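Side-chain contacts in protein A49R (Vaccinia virus, PDB 4D5T), which inhibits host NF-kappa-B activation by binding BTRC, which diminishes ubiquitination of the inhibitor NFKBIA and so keeps p65/RELA in the cytoplasm: residues Ser7-Glu12 with Leu54-Thr59; Asn77-Cys82 with Thr116-Val121. One frame throughout, in Å; residues are numbered along the deposited sequence. Where two conformers were deposited one is given.

Interaction 1: Ser7-Glu12 with Leu54-Thr59; sequences SDMHTE and LDTVYT
Met-9 and Glu-12 of the N-terminal helix 9-23 meet Thr-56 and Thr-59 of helix 49-61, a pairing of two helices within the Bcl-2-like bundle of A49. The side chains of Met-9 and Thr-56 run side by side but point opposite ways, bringing Met-9 SD to 4.1 Å from Thr-56 CG2. The methionine chain is bent at chi2 (-64°), and its terminal CE runs on across Thr-59 at about a right angle, 4.0 Å from Thr-59 CG2. Glu-12, one helical turn on from Met-9, comes in at a slant to Thr-56 and lays its aliphatic CG 4.0 Å from Thr-56 CG2. One threonine methyl thus receives a thioether sulfur and a methylene, both from the side of helix 9-23.

Beyond this apolar layer a water joins the polar ends. It donates to Glu-12 OE2 at 2.9 Å and also lies near Thr-56 OG1, at a separation short enough to leave the strength of that link doubtful. The main polar partner of Thr-56 OG1 is Ser-52 O, a turn earlier in its own helix, so the hydroxyl is tied to the backbone while CG2, anti to the backbone N, faces Met-9 and Glu-12. Thr-59 repeats the pattern: OG1 bonds to Asp-55 O, leaving CG2 to receive CE. Tyr-5, from the chain before the helix, also touches Glu-12, and Leu-151 touches Met-9.

Further out, the start of the first helix is set by an N-cap immediately before Met-9. Asp-8 OD1 accepts from both Thr-11 N and Thr-11 OG1, each at 2.9 Å and from opposite faces of the carboxylate plane; the bond from Thr-11 N is nearly straight, at 167°, and arrives almost in line with CG-OD1.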
loop_
_atom_site.group_PDB
_atom_site.type_symbol
_atom_site.label_atom_id
_atom_site.label_comp_id
_atom_site.label_asym_id
_atom_site.label_seq_id
_atom_site.Cartn_x
_atom_site.Cartn_y
_atom_site.Cartn_z
ATOM N N SER A 7 -21.064 -5.288 -0.403
ATOM C CA SER A 7 -21.340 -5.917 -1.708
ATOM C C SER A 7 -20.064 -6.538 -2.271
ATOM O O SER A 7 -19.136 -6.923 -1.505
ATOM C CB SER A 7 -21.906 -4.839 -2.643
ATOM O OG SER A 7 -22.339 -5.373 -3.853
ATOM N N ASP A 8 -19.949 -6.617 -3.596
ATOM C CA ASP A 8 -18.761 -7.227 -4.200
ATOM C C ASP A 8 -17.546 -6.285 -4.230
ATOM O O ASP A 8 -17.644 -5.106 -3.872
ATOM C CB ASP A 8 -19.119 -7.773 -5.598
ATOM C CG ASP A 8 -19.419 -6.682 -6.626
ATOM O OD1 ASP A 8 -19.240 -5.479 -6.378
ATOM O OD2 ASP A 8 -19.775 -7.057 -7.754
ATOM N N MET A 9 -16.421 -6.763 -4.718
ATOM C CA MET A 9 -15.218 -5.909 -4.811
ATOM C C MET A 9 -15.190 -4.867 -5.949
ATOM O O MET A 9 -14.419 -3.886 -5.871
ATOM C CB MET A 9 -13.983 -6.765 -4.892
ATOM C CG MET A 9 -13.768 -7.590 -3.639
ATOM S SD MET A 9 -13.477 -6.502 -2.193
ATOM C CE MET A 9 -12.638 -7.606 -1.120
ATOM N N HIS A 10 -16.013 -5.042 -6.993
ATOM C CA HIS A 10 -16.140 -4.015 -8.020
ATOM C C HIS A 10 -16.758 -2.783 -7.399
ATOM O O HIS A 10 -16.265 -1.678 -7.536
ATOM C CB HIS A 10 -17.021 -4.463 -9.177
ATOM C CG HIS A 10 -16.397 -5.535 -10.015
ATOM N ND1 HIS A 10 -15.446 -5.259 -10.987
ATOM C CD2 HIS A 10 -16.573 -6.872 -10.024
ATOM C CE1 HIS A 10 -15.082 -6.386 -11.570
ATOM N NE2 HIS A 10 -15.747 -7.379 -11.003
ATOM N N THR A 11 -17.871 -2.990 -6.723
ATOM C CA THR A 11 -18.506 -1.917 -5.968
ATOM C C THR A 11 -17.595 -1.329 -4.927
ATOM O O THR A 11 -17.546 -0.118 -4.785
ATOM C CB THR A 11 -19.747 -2.469 -5.296
ATOM O OG1 THR A 11 -20.629 -2.906 -6.316
ATOM C CG2 THR A 11 -20.471 -1.396 -4.475
ATOM N N GLU A 12 -16.871 -2.173 -4.198
ATOM C CA GLU A 12 -16.012 -1.691 -3.122
ATOM C C GLU A 12 -14.905 -0.800 -3.666
ATOM O O GLU A 12 -14.652 0.276 -3.150
ATOM C CB GLU A 12 -15.367 -2.802 -2.338
ATOM C CG GLU A 12 -14.689 -2.276 -1.066
ATOM C CD GLU A 12 -15.658 -1.639 -0.058
ATOM O OE1 GLU A 12 -16.818 -2.024 -0.046
ATOM O OE2 GLU A 12 -15.252 -0.782 0.746
ATOM N N LEU A 54 -5.918 0.726 0.206
ATOM C CA LEU A 54 -4.774 -0.207 0.225
ATOM C C LEU A 54 -5.176 -1.564 0.789
ATOM O O LEU A 54 -4.731 -2.632 0.306
ATOM C CB LEU A 54 -3.639 0.399 1.049
ATOM C CG LEU A 54 -2.951 1.608 0.444
ATOM C CD1 LEU A 54 -1.977 2.237 1.416
ATOM C CD2 LEU A 54 -2.164 1.202 -0.808
ATOM N N ASP A 55 -5.957 -1.561 1.873
ATOM C CA ASP A 55 -6.375 -2.788 2.532
ATOM C C ASP A 55 -7.268 -3.617 1.625
ATOM O O ASP A 55 -7.094 -4.815 1.513
ATOM C CB ASP A 55 -7.110 -2.429 3.845
ATOM C CG ASP A 55 -7.559 -3.641 4.625
ATOM O OD1 ASP A 55 -6.709 -4.274 5.224
ATOM O OD2 ASP A 55 -8.746 -3.958 4.609
ATOM N N THR A 56 -8.193 -2.951 0.942
ATOM C CA THR A 56 -9.020 -3.604 -0.095
ATOM C C THR A 56 -8.176 -4.216 -1.203
ATOM O O THR A 56 -8.364 -5.376 -1.555
ATOM C CB THR A 56 -10.087 -2.660 -0.594
ATOM O OG1 THR A 56 -10.945 -2.359 0.497
ATOM C CG2 THR A 56 -10.917 -3.301 -1.700
ATOM N N VAL A 57 -7.169 -3.481 -1.719
ATOM C CA VAL A 57 -6.359 -4.005 -2.767
ATOM C C VAL A 57 -5.541 -5.179 -2.274
ATOM O O VAL A 57 -5.434 -6.251 -2.953
ATOM C CB VAL A 57 -5.399 -2.892 -3.334
ATOM C CG1 VAL A 57 -4.370 -3.452 -4.327
ATOM C CG2 VAL A 57 -6.199 -1.815 -4.009
ATOM N N TYR A 58 -4.952 -5.037 -1.090
ATOM C CA TYR A 58 -4.180 -6.142 -0.486
ATOM C C TYR A 58 -5.041 -7.429 -0.418
ATOM O O TYR A 58 -4.599 -8.535 -0.736
ATOM C CB TYR A 58 -3.725 -5.710 0.902
ATOM C CG TYR A 58 -2.812 -6.634 1.607
ATOM C CD1 TYR A 58 -3.312 -7.668 2.367
ATOM C CD2 TYR A 58 -1.434 -6.471 1.537
ATOM C CE1 TYR A 58 -2.464 -8.509 3.065
ATOM C CE2 TYR A 58 -0.568 -7.323 2.219
ATOM C CZ TYR A 58 -1.095 -8.339 2.949
ATOM O OH TYR A 58 -0.272 -9.161 3.638
ATOM N N THR A 59 -6.281 -7.260 0.004
ATOM C CA THR A 59 -7.233 -8.377 0.191
ATOM C C THR A 59 -7.593 -8.991 -1.168
ATOM O O THR A 59 -7.656 -10.204 -1.295
ATOM C CB THR A 59 -8.503 -7.895 0.887
ATOM O OG1 THR A 59 -8.155 -7.485 2.194
ATOM C CG2 THR A 59 -9.525 -9.026 0.992
HETATM O O HOH W 1 -12.408 -0.396 0.848
#

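Interaction 2: Asn77-Cys82 with Thr116-Val121; sequences NEIIDC and TTYAEV
Between residues 77-82 and 116-121 the nearest CA atoms are those of Ile-80 and Tyr-118, 9.0 Å apart, a wide spacing bridged by one tyrosine ring. Tyr-118 carries its CG anti to the carbonyl carbon (chi1 -61°), and from there the ring reaches out to two neighbouring isoleucines. Ile-79 meets it obliquely: the CG2 branch lies 3.8 Å from Tyr-118 CE2, while the CG1 arm leads away from residues 116-121. Ile-80 crosses at about a right angle and lies near the other CE atom, on the same side of the ring plane as Ile-79, its CG1 being 3.9 Å from Tyr-118 CE1 and 3.4 Å from Tyr-118 OH. The CD1 methyl of Ile-80 follows, 3.7 Å from the same oxygen. Aliphatic branches therefore touch both CE atoms, and the phenol end sits beside the chain of Ile-80.

The hydroxyl has its polar partner in Asp-76, whose OD1 is hydrogen-bonded to it at the beginning of helix 76-87; this bond anchors the end of the ring to the same helix that supplies the isoleucines. The opposite ring face is covered from within its own segment, where Thr-117 CG2 stands 3.5 Å above the plane, over the centre. Thr-117 OG1 is bonded to Asp-113 O, which helps to fix that methyl. The helix is kinked here, the amides of Glu-120 and Val-121 making no bond to the preceding turn. Next to the tyrosine, Ala-119 touches Met-109 of helix 95-109. Tyr-118 itself joins helices 76-87 and 112-126 at the periphery of the bundle, an arrangement in keeping with the all-helical Bcl-2-like fold.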
loop_
_atom_site.group_PDB
_atom_site.type_symbol
_atom_site.label_atom_id
_atom_site.label_comp_id
_atom_site.label_asym_id
_atom_site.label_seq_id
_atom_site.Cartn_x
_atom_site.Cartn_y
_atom_site.Cartn_z
ATOM N N ASN A 77 20.733 -9.436 1.237
ATOM C CA ASN A 77 21.103 -8.683 0.051
ATOM C C ASN A 77 19.964 -8.466 -0.941
ATOM O O ASN A 77 19.744 -7.360 -1.495
ATOM C CB ASN A 77 22.210 -9.401 -0.645
ATOM C CG ASN A 77 23.198 -8.427 -1.241
ATOM O OD1 ASN A 77 24.069 -7.894 -0.527
ATOM N ND2 ASN A 77 23.047 -8.140 -2.533
ATOM N N GLU A 78 19.221 -9.547 -1.162
ATOM C CA GLU A 78 18.023 -9.509 -1.987
ATOM C C GLU A 78 16.950 -8.621 -1.397
ATOM O O GLU A 78 16.232 -7.926 -2.136
ATOM C CB GLU A 78 17.482 -10.935 -2.175
ATOM C CG GLU A 78 18.360 -11.747 -3.073
ATOM C CD GLU A 78 18.020 -13.236 -3.079
ATOM O OE1 GLU A 78 17.751 -13.822 -2.000
ATOM O OE2 GLU A 78 18.097 -13.819 -4.170
ATOM N N ILE A 79 16.796 -8.634 -0.071
ATOM C CA ILE A 79 15.792 -7.755 0.564
ATOM C C ILE A 79 16.175 -6.287 0.423
ATOM O O ILE A 79 15.345 -5.429 0.190
ATOM C CB ILE A 79 15.613 -8.076 2.071
ATOM C CG1 ILE A 79 14.798 -9.331 2.220
ATOM C CG2 ILE A 79 14.824 -6.976 2.786
ATOM C CD1 ILE A 79 13.368 -9.238 1.698
ATOM N N ILE A 80 17.466 -5.993 0.610
ATOM C CA ILE A 80 17.947 -4.608 0.428
ATOM C C ILE A 80 17.692 -4.146 -0.964
ATOM O O ILE A 80 17.210 -3.042 -1.183
ATOM C CB ILE A 80 19.443 -4.497 0.738
ATOM C CG1 ILE A 80 19.657 -4.655 2.249
ATOM C CG2 ILE A 80 19.966 -3.156 0.307
ATOM C CD1 ILE A 80 21.105 -4.880 2.670
ATOM N N ASP A 81 17.989 -5.007 -1.916
ATOM C CA ASP A 81 17.714 -4.676 -3.312
ATOM C C ASP A 81 16.232 -4.386 -3.533
ATOM O O ASP A 81 15.866 -3.436 -4.180
ATOM C CB ASP A 81 18.094 -5.825 -4.200
ATOM C CG ASP A 81 17.993 -5.465 -5.696
ATOM O OD1 ASP A 81 18.872 -4.773 -6.220
ATOM O OD2 ASP A 81 17.049 -5.930 -6.349
ATOM N N CYS A 82 15.349 -5.280 -2.999
ATOM C CA CYS A 82 13.909 -5.039 -3.091
ATOM C C CYS A 82 13.448 -3.711 -2.483
ATOM O O CYS A 82 12.743 -2.910 -3.140
ATOM C CB CYS A 82 13.202 -6.137 -2.408
ATOM S SG CYS A 82 11.447 -5.951 -2.430
ATOM N N THR A 116 12.421 -6.491 12.228
ATOM C CA THR A 116 13.396 -6.045 13.195
ATOM C C THR A 116 14.538 -5.256 12.574
ATOM O O THR A 116 14.946 -4.190 13.085
ATOM C CB THR A 116 14.014 -7.240 13.947
ATOM O OG1 THR A 116 12.985 -7.926 14.614
ATOM C CG2 THR A 116 15.005 -6.747 14.978
ATOM N N THR A 117 15.051 -5.740 11.454
ATOM C CA THR A 117 16.190 -5.055 10.793
ATOM C C THR A 117 15.808 -3.711 10.089
ATOM O O THR A 117 16.567 -2.759 10.158
ATOM C CB THR A 117 16.833 -5.996 9.753
ATOM O OG1 THR A 117 17.191 -7.232 10.380
ATOM C CG2 THR A 117 18.060 -5.339 9.096
ATOM N N TYR A 118 14.650 -3.663 9.427
ATOM C CA TYR A 118 14.393 -2.579 8.478
ATOM C C TYR A 118 13.216 -1.679 8.837
ATOM O O TYR A 118 13.061 -0.646 8.201
ATOM C CB TYR A 118 14.188 -3.139 7.066
ATOM C CG TYR A 118 15.376 -3.900 6.505
ATOM C CD1 TYR A 118 16.504 -3.250 6.028
ATOM C CD2 TYR A 118 15.369 -5.295 6.465
ATOM C CE1 TYR A 118 17.602 -3.995 5.536
ATOM C CE2 TYR A 118 16.463 -6.038 6.027
ATOM C CZ TYR A 118 17.581 -5.397 5.554
ATOM O OH TYR A 118 18.628 -6.224 5.037
ATOM N N ALA A 119 12.476 -1.948 9.932
ATOM C CA ALA A 119 11.274 -1.111 10.194
ATOM C C ALA A 119 11.590 0.342 10.506
ATOM O O ALA A 119 10.905 1.236 10.015
ATOM C CB ALA A 119 10.421 -1.704 11.330
ATOM N N GLU A 120 12.635 0.607 11.257
ATOM C CA GLU A 120 12.979 1.996 11.608
ATOM C C GLU A 120 13.352 2.812 10.377
ATOM O O GLU A 120 12.900 3.963 10.229
ATOM C CB GLU A 120 14.174 2.063 12.605
ATOM N N VAL A 121 14.198 2.269 9.504
ATOM C CA VAL A 121 14.569 3.039 8.334
ATOM C C VAL A 121 13.374 3.292 7.391
ATOM O O VAL A 121 13.234 4.406 6.896
ATOM C CB VAL A 121 15.818 2.487 7.587
ATOM C CG1 VAL A 121 15.588 1.108 7.009
ATOM C CG2 VAL A 121 16.215 3.434 6.487
#

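Followed from the N terminus, the chain first closes a loop at interaction 1, where the start of helix 9-23 meets helix 49-61 after an excursion that includes helix 29-40. Interaction 2 opens only after this loop is complete: helix 76-87 runs on through helix 95-109 and then returns as helix 112-126. The two contacts are therefore in series, neither nested nor crossed. Interactions 1 and 2 lie on opposite sides of the chain's centre, their own centres about 28 Å apart. Helix 95-109 relates them, since Leu-54 and Val-57, on the same segment as Thr-56, and Ala-119, next to Tyr-118, touch it.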